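Local coordinates for DUF5624 domain-containing protein (Legionella pneumophila subsp. pneumophila, PDB 4JX2), which is of unknown function but is probably secreted, and combines a largely helical region with a small mixed beta sheet in a two-chain assembly, at residues Thr114-Ile119 and His179-Tyr184; Ala122-Ala127 and Ala206-Asp211; Lys172-Thr177 and Pro409-Gly414; Asp183-Met188 and Asn224-Gly229; Thr359-Lys362 and Glu367-Leu370. One frame throughout, in Å; residues are numbered along the deposited sequence.

How the interactions relate
Four of the five contacts share a helical region, and three of them use helix 175-197. Interaction 3 lies at its start, interaction 1 further along, and interaction 4 overlaps the latter, sharing Asp183 and Tyr184 with it; the centres of interactions 1 and 4 are only about 5 Å apart, and Ile116 reaches both Ala185 and Val226. Interaction 2, centred about 17 Å from interaction 1, joins the next helices in the chain, 119-131 and 205-213. Interaction 5 comes later in the sequence, yet its helix 366-378 packs on helix 223-247 through Phe369 and Leu370. Segments distant in sequence thus interlock, with interactions 4 and 5 nested along the chain inside the long excursion closed by interaction 3.

Interaction 1 (Thr114-Ile119 and His179-Tyr184)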
# COMPACT_ATOMS: atom_id res chain seq x y z
N THR A 114 9.88 -24.79 -0.21
CA THR A 114 10.10 -23.60 0.62
C THR A 114 11.06 -23.92 1.78
O THR A 114 11.92 -23.10 2.07
CB THR A 114 8.76 -23.01 1.10
OG1 THR A 114 8.00 -22.65 -0.05
CG2 THR A 114 8.91 -21.79 1.99
N ALA A 115 10.92 -25.12 2.39
CA ALA A 115 11.76 -25.60 3.48
C ALA A 115 13.24 -25.59 3.08
O ALA A 115 14.08 -25.17 3.86
CB ALA A 115 11.33 -27.02 3.91
N ILE A 116 13.54 -26.02 1.84
CA ILE A 116 14.92 -26.04 1.31
C ILE A 116 15.40 -24.58 1.02
O ILE A 116 16.53 -24.26 1.39
CB ILE A 116 15.05 -26.99 0.06
CG1 ILE A 116 14.69 -28.45 0.43
CG2 ILE A 116 16.44 -26.89 -0.63
CD1 ILE A 116 15.59 -29.17 1.54
N SER A 117 14.54 -23.72 0.42
CA SER A 117 14.83 -22.30 0.07
C SER A 117 15.23 -21.48 1.26
O SER A 117 16.11 -20.62 1.15
CB SER A 117 13.61 -21.62 -0.55
OG SER A 117 13.15 -22.17 -1.77
N HIS A 118 14.55 -21.75 2.40
CA HIS A 118 14.65 -21.07 3.67
C HIS A 118 15.88 -21.42 4.52
O HIS A 118 16.13 -20.73 5.53
CB HIS A 118 13.37 -21.32 4.46
CG HIS A 118 12.26 -20.40 4.05
ND1 HIS A 118 10.99 -20.53 4.57
CD2 HIS A 118 12.28 -19.34 3.20
CE1 HIS A 118 10.28 -19.55 4.05
NE2 HIS A 118 11.01 -18.81 3.20
N ILE A 119 16.70 -22.39 4.07
CA ILE A 119 17.93 -22.79 4.77
C ILE A 119 18.92 -21.60 4.77
O ILE A 119 19.50 -21.31 5.83
CB ILE A 119 18.51 -24.10 4.17
CG1 ILE A 119 17.64 -25.29 4.62
CG2 ILE A 119 20.00 -24.30 4.52
CD1 ILE A 119 17.90 -26.63 3.89
N HIS A 179 15.65 -33.96 -7.67
CA HIS A 179 16.06 -34.92 -6.66
C HIS A 179 17.52 -34.70 -6.23
O HIS A 179 17.80 -34.62 -5.03
CB HIS A 179 15.86 -36.35 -7.14
CG HIS A 179 16.47 -37.35 -6.20
ND1 HIS A 179 17.74 -37.86 -6.42
CD2 HIS A 179 16.00 -37.81 -5.02
CE1 HIS A 179 17.99 -38.64 -5.38
NE2 HIS A 179 16.96 -38.66 -4.52
N ASN A 180 18.44 -34.65 -7.22
CA ASN A 180 19.87 -34.47 -7.00
C ASN A 180 20.18 -33.16 -6.32
O ASN A 180 21.10 -33.09 -5.49
CB ASN A 180 20.63 -34.55 -8.31
CG ASN A 180 20.61 -35.90 -8.94
OD1 ASN A 180 20.41 -36.94 -8.29
ND2 ASN A 180 20.86 -35.92 -10.23
N MSE A 181 19.41 -32.12 -6.66
CA MSE A 181 19.56 -30.80 -6.11
C MSE A 181 19.21 -30.77 -4.61
O MSE A 181 19.97 -30.18 -3.83
CB MSE A 181 18.73 -29.80 -6.89
CG MSE A 181 18.98 -28.40 -6.42
SE MSE A 181 17.39 -27.38 -6.39
CE MSE A 181 16.61 -28.24 -4.85
N ILE A 182 18.08 -31.41 -4.20
CA ILE A 182 17.69 -31.43 -2.78
C ILE A 182 18.74 -32.27 -2.00
O ILE A 182 19.14 -31.88 -0.90
CB ILE A 182 16.24 -31.92 -2.57
CG1 ILE A 182 15.25 -30.89 -3.13
CG2 ILE A 182 15.93 -32.19 -1.08
CD1 ILE A 182 14.03 -31.45 -3.71
N ASP A 183 19.22 -33.36 -2.61
CA ASP A 183 20.26 -34.19 -2.02
C ASP A 183 21.55 -33.36 -1.81
O ASP A 183 22.08 -33.31 -0.69
CB ASP A 183 20.52 -35.42 -2.90
CG ASP A 183 21.41 -36.44 -2.22
OD1 ASP A 183 20.96 -37.05 -1.22
OD2 ASP A 183 22.57 -36.59 -2.65
N TYR A 184 22.00 -32.65 -2.87
CA TYR A 184 23.15 -31.74 -2.88
C TYR A 184 23.01 -30.63 -1.81
O TYR A 184 23.97 -30.34 -1.08
CB TYR A 184 23.32 -31.10 -4.28
CG TYR A 184 24.42 -30.06 -4.34
CD1 TYR A 184 25.76 -30.44 -4.37
CD2 TYR A 184 24.13 -28.70 -4.34
CE1 TYR A 184 26.78 -29.49 -4.42
CE2 TYR A 184 25.14 -27.74 -4.38
CZ TYR A 184 26.46 -28.14 -4.44
OH TYR A 184 27.47 -27.21 -4.47
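Ile116, on helix 110-117, packs against Ile182 and Met181 of helix 175-197 in a helix-helix contact inside the helical DUF5624 region. It illustrates how one branched side chain can divide itself between two residues of a neighbouring helix: Ile116 points at the partner helix, and its two branches go to different residues. The longer branch ends on Ile182, where CD1 of Ile116 meets CG2 of Ile182 at 4.0 Å. The two isoleucines cross at about a right angle, so methyl meets methyl and the chains do not run alongside each other. With chi1 at -61°, CG1 of Ile116 lies beside the backbone N and CG2 is anti to it, which spreads the branches over neighbouring partners. No hydrogen bond links the segments, and the interface is wholly apolar and buried. Val151 of helix 136-155 and Thr230 of helix 223-247 also touch Ile116, while Leu37 of the second subunit packs on it as well, so this side chain also takes part in the contact between the subunits. Met181, a selenomethionine, contributes less: its side chain leaves the backbone obliquely to the contact but bends back, bringing CE to 4.4 Å from CG2 of Ile116.

Interaction 2 (Ala122-Ala127 and Ala206-Asp211); sequences ALMYLA and ASLQND
Leu208 of helix 205-213 points toward helix 119-131 and divides its two methyl groups between neighbouring residues there, Leu123 and Met124. Its CG is anti to the backbone N (chi1 169°), which carries the fork over to helix 119-131. One prong, CD1 of Leu208, comes to 3.6 Å from CB of Leu123 and also approaches that residue's own CD1, at 4.1 Å. The two leucines meet at a slant, with the base of Leu123, more than its end, taking the methyl. The other prong, CD2 of Leu208, reaches the root of Met124, 3.6 Å from its CA and 3.7 Å from its CG. Here the side chains cross at about a right angle: the selenomethionine chain touches the methyl at its CG, and its selenium end then turns away from Leu208, with CE packing on CE of Met227.

Tyr192 of helix 175-197 touches both Leu123 and Leu208, adding a third helix to the cluster. The second subunit lies close by, since its Phe340 packs on Met124 and Gln209, and its Thr341 and Asn342 hydrogen-bond the Gln209 amide. What results is a buried apolar helix-helix interface in a helical bundle, where one forked leucine straddles consecutive residues of its neighbour.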
# COMPACT_ATOMS: atom_id res chain seq x y z
N ALA A 122 17.58 -18.82 7.16
CA ALA A 122 17.73 -19.41 8.51
C ALA A 122 19.16 -19.24 9.03
O ALA A 122 19.35 -18.75 10.15
CB ALA A 122 17.35 -20.88 8.50
N LEU A 123 20.16 -19.59 8.19
CA LEU A 123 21.57 -19.48 8.54
C LEU A 123 21.99 -18.02 8.72
O LEU A 123 22.76 -17.73 9.64
CB LEU A 123 22.45 -20.20 7.51
CG LEU A 123 22.50 -21.72 7.65
CD1 LEU A 123 23.22 -22.34 6.49
CD2 LEU A 123 23.13 -22.16 9.00
N MSE A 124 21.44 -17.11 7.87
CA MSE A 124 21.69 -15.66 7.96
C MSE A 124 21.21 -15.12 9.32
O MSE A 124 21.94 -14.39 10.00
CB MSE A 124 20.98 -14.91 6.83
CG MSE A 124 21.60 -15.10 5.48
SE MSE A 124 20.39 -14.44 4.07
CE MSE A 124 20.75 -15.78 2.69
N TYR A 125 20.00 -15.55 9.73
CA TYR A 125 19.37 -15.20 11.00
C TYR A 125 20.20 -15.71 12.16
O TYR A 125 20.38 -14.97 13.13
CB TYR A 125 17.94 -15.77 11.06
CG TYR A 125 16.86 -14.95 10.38
CD1 TYR A 125 17.10 -14.28 9.18
CD2 TYR A 125 15.56 -14.91 10.89
CE1 TYR A 125 16.10 -13.55 8.53
CE2 TYR A 125 14.55 -14.20 10.24
CZ TYR A 125 14.83 -13.50 9.07
OH TYR A 125 13.85 -12.79 8.43
N LEU A 126 20.75 -16.94 12.04
CA LEU A 126 21.59 -17.55 13.08
C LEU A 126 22.89 -16.75 13.29
O LEU A 126 23.30 -16.58 14.44
CB LEU A 126 21.88 -19.03 12.77
CG LEU A 126 20.70 -19.99 12.94
CD1 LEU A 126 20.99 -21.30 12.28
CD2 LEU A 126 20.35 -20.22 14.39
N ALA A 127 23.47 -16.21 12.19
CA ALA A 127 24.67 -15.37 12.22
C ALA A 127 24.40 -14.07 13.00
O ALA A 127 25.26 -13.64 13.79
CB ALA A 127 25.15 -15.07 10.80
N ALA A 206 29.93 -12.58 7.17
CA ALA A 206 30.98 -12.65 6.16
C ALA A 206 31.39 -14.09 5.83
O ALA A 206 31.48 -14.43 4.65
CB ALA A 206 32.19 -11.87 6.64
N SER A 207 31.64 -14.92 6.87
CA SER A 207 32.04 -16.31 6.76
C SER A 207 30.94 -17.11 6.09
O SER A 207 31.23 -17.88 5.17
CB SER A 207 32.37 -16.88 8.14
OG SER A 207 33.55 -16.30 8.68
N LEU A 208 29.67 -16.87 6.49
CA LEU A 208 28.51 -17.56 5.91
C LEU A 208 28.43 -17.34 4.39
O LEU A 208 28.22 -18.31 3.64
CB LEU A 208 27.21 -17.10 6.60
CG LEU A 208 25.89 -17.52 5.95
CD1 LEU A 208 25.59 -19.02 6.16
CD2 LEU A 208 24.77 -16.67 6.44
N GLN A 209 28.64 -16.09 3.94
CA GLN A 209 28.62 -15.75 2.54
C GLN A 209 29.72 -16.48 1.77
O GLN A 209 29.45 -17.15 0.77
CB GLN A 209 28.75 -14.23 2.36
CG GLN A 209 28.88 -13.88 0.87
CD GLN A 209 28.80 -12.44 0.49
OE1 GLN A 209 28.04 -12.08 -0.40
NE2 GLN A 209 29.59 -11.59 1.12
N ASN A 210 30.97 -16.37 2.25
CA ASN A 210 32.12 -16.95 1.58
C ASN A 210 32.16 -18.49 1.65
O ASN A 210 32.44 -19.12 0.63
CB ASN A 210 33.39 -16.34 2.16
CG ASN A 210 34.68 -16.77 1.51
OD1 ASN A 210 35.08 -16.27 0.47
ND2 ASN A 210 35.38 -17.68 2.16
N ASP A 211 31.89 -19.08 2.84
CA ASP A 211 32.02 -20.53 3.06
C ASP A 211 30.85 -21.36 2.58
O ASP A 211 31.02 -22.56 2.32
CB ASP A 211 32.25 -20.85 4.55
CG ASP A 211 33.46 -20.20 5.18
OD1 ASP A 211 34.41 -19.88 4.43
OD2 ASP A 211 33.49 -20.07 6.41

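Interaction 3 (Lys172-Thr177 and Pro409-Gly414); sequences KPHLTT and PGITTG
His174 and Thr177, around the start of helix 175-197, face Ile411 and Thr412 of a loop that follows helix 386-398, and no hydrogen bond crosses between them. The apolar part centres on the CG2 methyl of Ile411, which touches CG2 of Thr177 at 4.0 Å and CB of His174 at 4.2 Å. With chi1 at -58°, CG1 of Ile411 lies beside the backbone N and CG2 is anti to it, which points this methyl at the two partners. A second kind of contact is methyl to backbone: CG2 of Thr177 also lies 3.6 Å from the carbonyl O of Ile411. The third involves the imidazole of His174, whose CD2 has the CG2 methyl of Thr412 at 3.5 Å in an oblique approach. CB of Pro173 lies 3.7 Å above the plane of the His174 ring, over the centre of one face. Thr412 turns its polar end to its own loop, where OG1 hydrogen-bonds the N of Ile408, and within the loop Gly410 N donates to Thr413 O (2.9 Å). Beyond the contact, Ile411 packs on Leu233 and Pro409 on Met232, so the loop is wedged between the beginning of helix 175-197 and the side of helix 223-247.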
# COMPACT_ATOMS: atom_id res chain seq x y z
N LYS A 172 7.80 -32.56 -13.91
CA LYS A 172 8.04 -33.84 -14.58
C LYS A 172 9.29 -33.81 -15.50
O LYS A 172 10.12 -34.69 -15.31
CB LYS A 172 6.82 -34.35 -15.35
CG LYS A 172 6.73 -35.88 -15.45
CD LYS A 172 5.75 -36.30 -16.54
CE LYS A 172 5.54 -37.80 -16.64
NZ LYS A 172 5.07 -38.21 -18.00
N PRO A 173 9.52 -32.82 -16.41
CA PRO A 173 10.74 -32.86 -17.24
C PRO A 173 12.08 -32.83 -16.47
O PRO A 173 13.10 -33.21 -17.05
CB PRO A 173 10.62 -31.59 -18.09
CG PRO A 173 9.21 -31.27 -18.12
CD PRO A 173 8.68 -31.66 -16.79
N HIS A 174 12.10 -32.39 -15.20
CA HIS A 174 13.33 -32.20 -14.42
C HIS A 174 13.39 -32.97 -13.09
O HIS A 174 14.27 -32.69 -12.27
CB HIS A 174 13.49 -30.70 -14.12
CG HIS A 174 13.13 -29.83 -15.29
ND1 HIS A 174 11.91 -29.15 -15.34
CD2 HIS A 174 13.82 -29.59 -16.43
CE1 HIS A 174 11.91 -28.51 -16.50
NE2 HIS A 174 13.05 -28.73 -17.18
N LEU A 175 12.51 -33.96 -12.88
CA LEU A 175 12.44 -34.74 -11.64
C LEU A 175 13.79 -35.26 -11.13
O LEU A 175 14.05 -35.13 -9.93
CB LEU A 175 11.45 -35.91 -11.76
CG LEU A 175 9.95 -35.55 -11.76
CD1 LEU A 175 9.10 -36.79 -11.65
CD2 LEU A 175 9.58 -34.53 -10.63
N THR A 176 14.64 -35.82 -12.01
CA THR A 176 15.96 -36.36 -11.64
C THR A 176 16.84 -35.23 -11.08
O THR A 176 17.38 -35.39 -9.98
CB THR A 176 16.59 -37.13 -12.83
OG1 THR A 176 15.97 -38.42 -12.92
CG2 THR A 176 18.11 -37.34 -12.68
N THR A 177 16.93 -34.10 -11.82
CA THR A 177 17.68 -32.89 -11.45
C THR A 177 17.19 -32.34 -10.10
O THR A 177 18.04 -32.07 -9.24
CB THR A 177 17.54 -31.83 -12.54
OG1 THR A 177 17.77 -32.43 -13.82
CG2 THR A 177 18.45 -30.62 -12.32
N PRO A 409 16.23 -21.07 -14.44
CA PRO A 409 17.47 -20.67 -13.75
C PRO A 409 17.60 -21.32 -12.37
O PRO A 409 16.64 -21.35 -11.61
CB PRO A 409 17.33 -19.15 -13.66
CG PRO A 409 16.49 -18.79 -14.87
CD PRO A 409 15.45 -19.88 -14.83
N GLY A 410 18.77 -21.89 -12.11
CA GLY A 410 19.06 -22.61 -10.87
C GLY A 410 18.74 -24.09 -10.94
O GLY A 410 19.02 -24.83 -9.99
N ILE A 411 18.14 -24.55 -12.07
CA ILE A 411 17.76 -25.94 -12.32
C ILE A 411 18.37 -26.41 -13.64
O ILE A 411 19.16 -27.35 -13.65
CB ILE A 411 16.21 -26.14 -12.29
CG1 ILE A 411 15.58 -25.69 -10.93
CG2 ILE A 411 15.83 -27.59 -12.66
CD1 ILE A 411 16.01 -26.51 -9.72
N THR A 412 18.01 -25.75 -14.74
CA THR A 412 18.50 -26.12 -16.08
C THR A 412 19.66 -25.24 -16.53
O THR A 412 20.37 -25.61 -17.46
CB THR A 412 17.37 -26.06 -17.12
OG1 THR A 412 16.89 -24.72 -17.24
CG2 THR A 412 16.22 -27.00 -16.79
N THR A 413 19.84 -24.07 -15.89
CA THR A 413 20.86 -23.11 -16.30
C THR A 413 21.45 -22.36 -15.09
O THR A 413 20.88 -22.39 -14.00
CB THR A 413 20.21 -22.18 -17.34
OG1 THR A 413 21.21 -21.66 -18.22
CG2 THR A 413 19.31 -21.11 -16.73
N GLY A 414 22.60 -21.71 -15.29
CA GLY A 414 23.26 -20.91 -14.25
C GLY A 414 24.35 -21.59 -13.44
O GLY A 414 24.78 -21.05 -12.42

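Interaction 4 (Asp183-Met188 and Asn224-Gly229); sequences DYACSM and NNVMIG
The Tyr184 ring receives Val226 at its edge, near the ring plane: CG2 of the valine stands 4.2 Å from CD2 of the tyrosine. Pro423 and Asn426, from the C-terminal loop, also touch the Tyr184 side chain, and its hydroxyl is hydrogen-bonded to the carbonyl of Ile221, which fixes the far end of the side chain. Next to the tyrosine, Ala185 takes the other branch of Val226, with CB of the alanine 3.8 Å from CG1 of the valine. With chi1 at 167°, Val226 sets CG1 anti to its backbone N and CG2 beside it, so the two methyls straddle the neighbouring side chains of helix 175-197. All three residues point into the interface and are buried. The small alanine side chain allows close approach, the CA atoms of Ala185 and Val226 being 6.8 Å apart. On another side of helix 175-197, Cys186 packs on helix 136-155. Helix 175-197 thus sits between helices 136-155 and 223-247, and the alanine-valine contact is of the kind found inside helical bundles.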
# COMPACT_ATOMS: atom_id res chain seq x y z
N ASP A 183 19.22 -33.36 -2.61
CA ASP A 183 20.26 -34.19 -2.02
C ASP A 183 21.55 -33.36 -1.81
O ASP A 183 22.08 -33.31 -0.69
CB ASP A 183 20.52 -35.42 -2.90
CG ASP A 183 21.41 -36.44 -2.22
OD1 ASP A 183 20.96 -37.05 -1.22
OD2 ASP A 183 22.57 -36.59 -2.65
N TYR A 184 22.00 -32.65 -2.87
CA TYR A 184 23.15 -31.74 -2.88
C TYR A 184 23.01 -30.63 -1.81
O TYR A 184 23.97 -30.34 -1.08
CB TYR A 184 23.32 -31.10 -4.28
CG TYR A 184 24.42 -30.06 -4.34
CD1 TYR A 184 25.76 -30.44 -4.37
CD2 TYR A 184 24.13 -28.70 -4.34
CE1 TYR A 184 26.78 -29.49 -4.42
CE2 TYR A 184 25.14 -27.74 -4.38
CZ TYR A 184 26.46 -28.14 -4.44
OH TYR A 184 27.47 -27.21 -4.47
N ALA A 185 21.81 -30.01 -1.75
CA ALA A 185 21.47 -28.94 -0.83
C ALA A 185 21.57 -29.41 0.61
O ALA A 185 22.23 -28.75 1.42
CB ALA A 185 20.07 -28.43 -1.12
N CYS A 186 20.98 -30.58 0.93
CA CYS A 186 21.03 -31.16 2.28
C CYS A 186 22.47 -31.47 2.67
O CYS A 186 22.90 -31.12 3.77
CB CYS A 186 20.14 -32.39 2.39
SG CYS A 186 18.37 -32.03 2.23
N SER A 187 23.22 -32.10 1.76
CA SER A 187 24.61 -32.48 1.96
C SER A 187 25.49 -31.22 2.21
O SER A 187 26.28 -31.20 3.16
CB SER A 187 25.11 -33.27 0.76
OG SER A 187 26.43 -33.74 0.96
N MSE A 188 25.32 -30.18 1.38
CA MSE A 188 26.08 -28.94 1.50
C MSE A 188 25.79 -28.23 2.83
O MSE A 188 26.71 -28.01 3.61
CB MSE A 188 25.75 -28.04 0.31
CG MSE A 188 26.45 -26.71 0.35
SE MSE A 188 26.14 -25.75 -1.30
CE MSE A 188 27.62 -24.51 -1.21
N ASN A 224 23.36 -20.14 -3.20
CA ASN A 224 22.65 -19.06 -3.87
C ASN A 224 21.86 -19.62 -5.07
O ASN A 224 20.71 -19.25 -5.26
CB ASN A 224 23.66 -18.02 -4.36
CG ASN A 224 24.27 -17.07 -3.34
OD1 ASN A 224 23.68 -16.69 -2.33
ND2 ASN A 224 25.43 -16.56 -3.67
N ASN A 225 22.47 -20.57 -5.86
CA ASN A 225 21.82 -21.22 -7.01
C ASN A 225 20.66 -22.14 -6.55
O ASN A 225 19.62 -22.19 -7.22
CB ASN A 225 22.83 -22.01 -7.81
CG ASN A 225 23.83 -21.19 -8.60
OD1 ASN A 225 24.41 -20.19 -8.12
ND2 ASN A 225 24.13 -21.67 -9.80
N VAL A 226 20.83 -22.82 -5.41
CA VAL A 226 19.79 -23.68 -4.85
C VAL A 226 18.60 -22.79 -4.46
O VAL A 226 17.46 -23.16 -4.73
CB VAL A 226 20.30 -24.56 -3.67
CG1 VAL A 226 19.17 -25.21 -2.90
CG2 VAL A 226 21.26 -25.61 -4.16
N MSE A 227 18.87 -21.61 -3.88
CA MSE A 227 17.81 -20.68 -3.49
C MSE A 227 17.01 -20.21 -4.69
O MSE A 227 15.79 -20.22 -4.61
CB MSE A 227 18.35 -19.50 -2.72
CG MSE A 227 18.65 -19.88 -1.29
SE MSE A 227 19.06 -18.39 -0.20
CE MSE A 227 20.94 -18.00 -0.81
N ILE A 228 17.67 -19.89 -5.82
CA ILE A 228 16.98 -19.45 -7.04
C ILE A 228 16.19 -20.63 -7.65
O ILE A 228 15.00 -20.47 -7.93
CB ILE A 228 17.93 -18.78 -8.07
CG1 ILE A 228 18.75 -17.58 -7.45
CG2 ILE A 228 17.19 -18.35 -9.34
CD1 ILE A 228 17.93 -16.50 -6.56
N GLY A 229 16.84 -21.79 -7.78
CA GLY A 229 16.22 -22.99 -8.34
C GLY A 229 14.94 -23.39 -7.64
O GLY A 229 13.91 -23.61 -8.29

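Interaction 5 (Thr359-Lys362 and Glu367-Leu370); sequences TYSK and EDFL
Ser361 and Asp368 come closest along the backbone, with their CA atoms 8.5 Å apart, where an irregular segment runs past the first turns of helix 366-378. This is a local loop-to-helix contact: the chain before the helix folds back beside it, and the Asp368 carboxylate is the group that touches both loop residues. Asp368 directs its side chain at the loop, where OD2 has two loop neighbours. One is Ser361, whose CB is 3.6 Å away from OD2 of Asp368; the serine hydroxyl makes no hydrogen bond to it and instead has a weak one to the carbonyl of Pro363. The other is Tyr360, which has CG anti to its backbone N (chi1 -176°), a torsion that brings the CD2-CE2 edge of the ring to the carboxylate. Such an edge-on approach would probably suit a negative charge, as ring hydrogens are slightly positive. The position of Asp368 near the helix N-terminus is likewise consistent with a favourable charge-dipole effect. Pro355 touches both Tyr360 and Asp368, while the following Phe369 and Trp391 form an edge-to-face (T-shaped) pair. Ring and carboxylate planes stand 79° apart, and OD2 of Asp368 lies 4.1 Å from CD2 of Tyr360.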
# COMPACT_ATOMS: atom_id res chain seq x y z
N THR A 359 11.34 -8.81 -18.81
CA THR A 359 11.67 -7.75 -19.77
C THR A 359 13.10 -7.20 -19.64
O THR A 359 13.57 -6.55 -20.57
CB THR A 359 10.68 -6.57 -19.63
OG1 THR A 359 10.63 -6.11 -18.27
CG2 THR A 359 9.29 -6.91 -20.13
N TYR A 360 13.79 -7.46 -18.51
CA TYR A 360 15.13 -6.94 -18.26
C TYR A 360 16.21 -7.60 -19.14
O TYR A 360 16.88 -6.90 -19.90
CB TYR A 360 15.49 -7.04 -16.77
CG TYR A 360 16.83 -6.41 -16.49
CD1 TYR A 360 16.99 -5.02 -16.52
CD2 TYR A 360 17.97 -7.19 -16.30
CE1 TYR A 360 18.24 -4.43 -16.33
CE2 TYR A 360 19.22 -6.61 -16.10
CZ TYR A 360 19.35 -5.23 -16.12
OH TYR A 360 20.57 -4.66 -15.93
N SER A 361 16.46 -8.91 -18.97
CA SER A 361 17.48 -9.62 -19.76
C SER A 361 16.79 -10.68 -20.59
O SER A 361 16.04 -11.49 -20.01
CB SER A 361 18.53 -10.25 -18.84
OG SER A 361 19.86 -9.94 -19.21
N LYS A 362 16.97 -10.66 -21.95
CA LYS A 362 16.39 -11.66 -22.87
C LYS A 362 16.99 -13.03 -22.43
O LYS A 362 16.24 -13.77 -21.77
CB LYS A 362 16.63 -11.32 -24.36
N GLU A 367 23.21 -14.14 -11.86
CA GLU A 367 23.60 -12.93 -11.12
C GLU A 367 22.39 -12.00 -10.91
O GLU A 367 22.22 -11.44 -9.83
CB GLU A 367 24.71 -12.21 -11.88
CG GLU A 367 25.54 -11.25 -11.04
CD GLU A 367 26.31 -10.20 -11.84
OE1 GLU A 367 26.66 -10.47 -13.01
OE2 GLU A 367 26.55 -9.11 -11.28
N ASP A 368 21.52 -11.90 -11.94
CA ASP A 368 20.31 -11.09 -11.91
C ASP A 368 19.36 -11.50 -10.77
O ASP A 368 18.88 -10.65 -10.02
CB ASP A 368 19.60 -11.15 -13.27
CG ASP A 368 20.39 -10.58 -14.44
OD1 ASP A 368 21.48 -10.00 -14.20
OD2 ASP A 368 19.93 -10.72 -15.61
N PHE A 369 19.13 -12.79 -10.62
CA PHE A 369 18.23 -13.32 -9.61
C PHE A 369 18.82 -13.17 -8.21
O PHE A 369 18.09 -12.83 -7.26
CB PHE A 369 17.87 -14.77 -9.97
CG PHE A 369 17.20 -14.82 -11.32
CD1 PHE A 369 15.92 -14.29 -11.51
CD2 PHE A 369 17.88 -15.30 -12.43
CE1 PHE A 369 15.34 -14.25 -12.77
CE2 PHE A 369 17.28 -15.29 -13.70
CZ PHE A 369 16.02 -14.77 -13.86
N LEU A 370 20.15 -13.32 -8.08
CA LEU A 370 20.84 -13.12 -6.81
C LEU A 370 20.70 -11.66 -6.36
O LEU A 370 20.40 -11.41 -5.19
CB LEU A 370 22.32 -13.52 -6.90
CG LEU A 370 22.60 -15.01 -7.14
CD1 LEU A 370 24.02 -15.29 -6.95
CD2 LEU A 370 21.82 -15.90 -6.17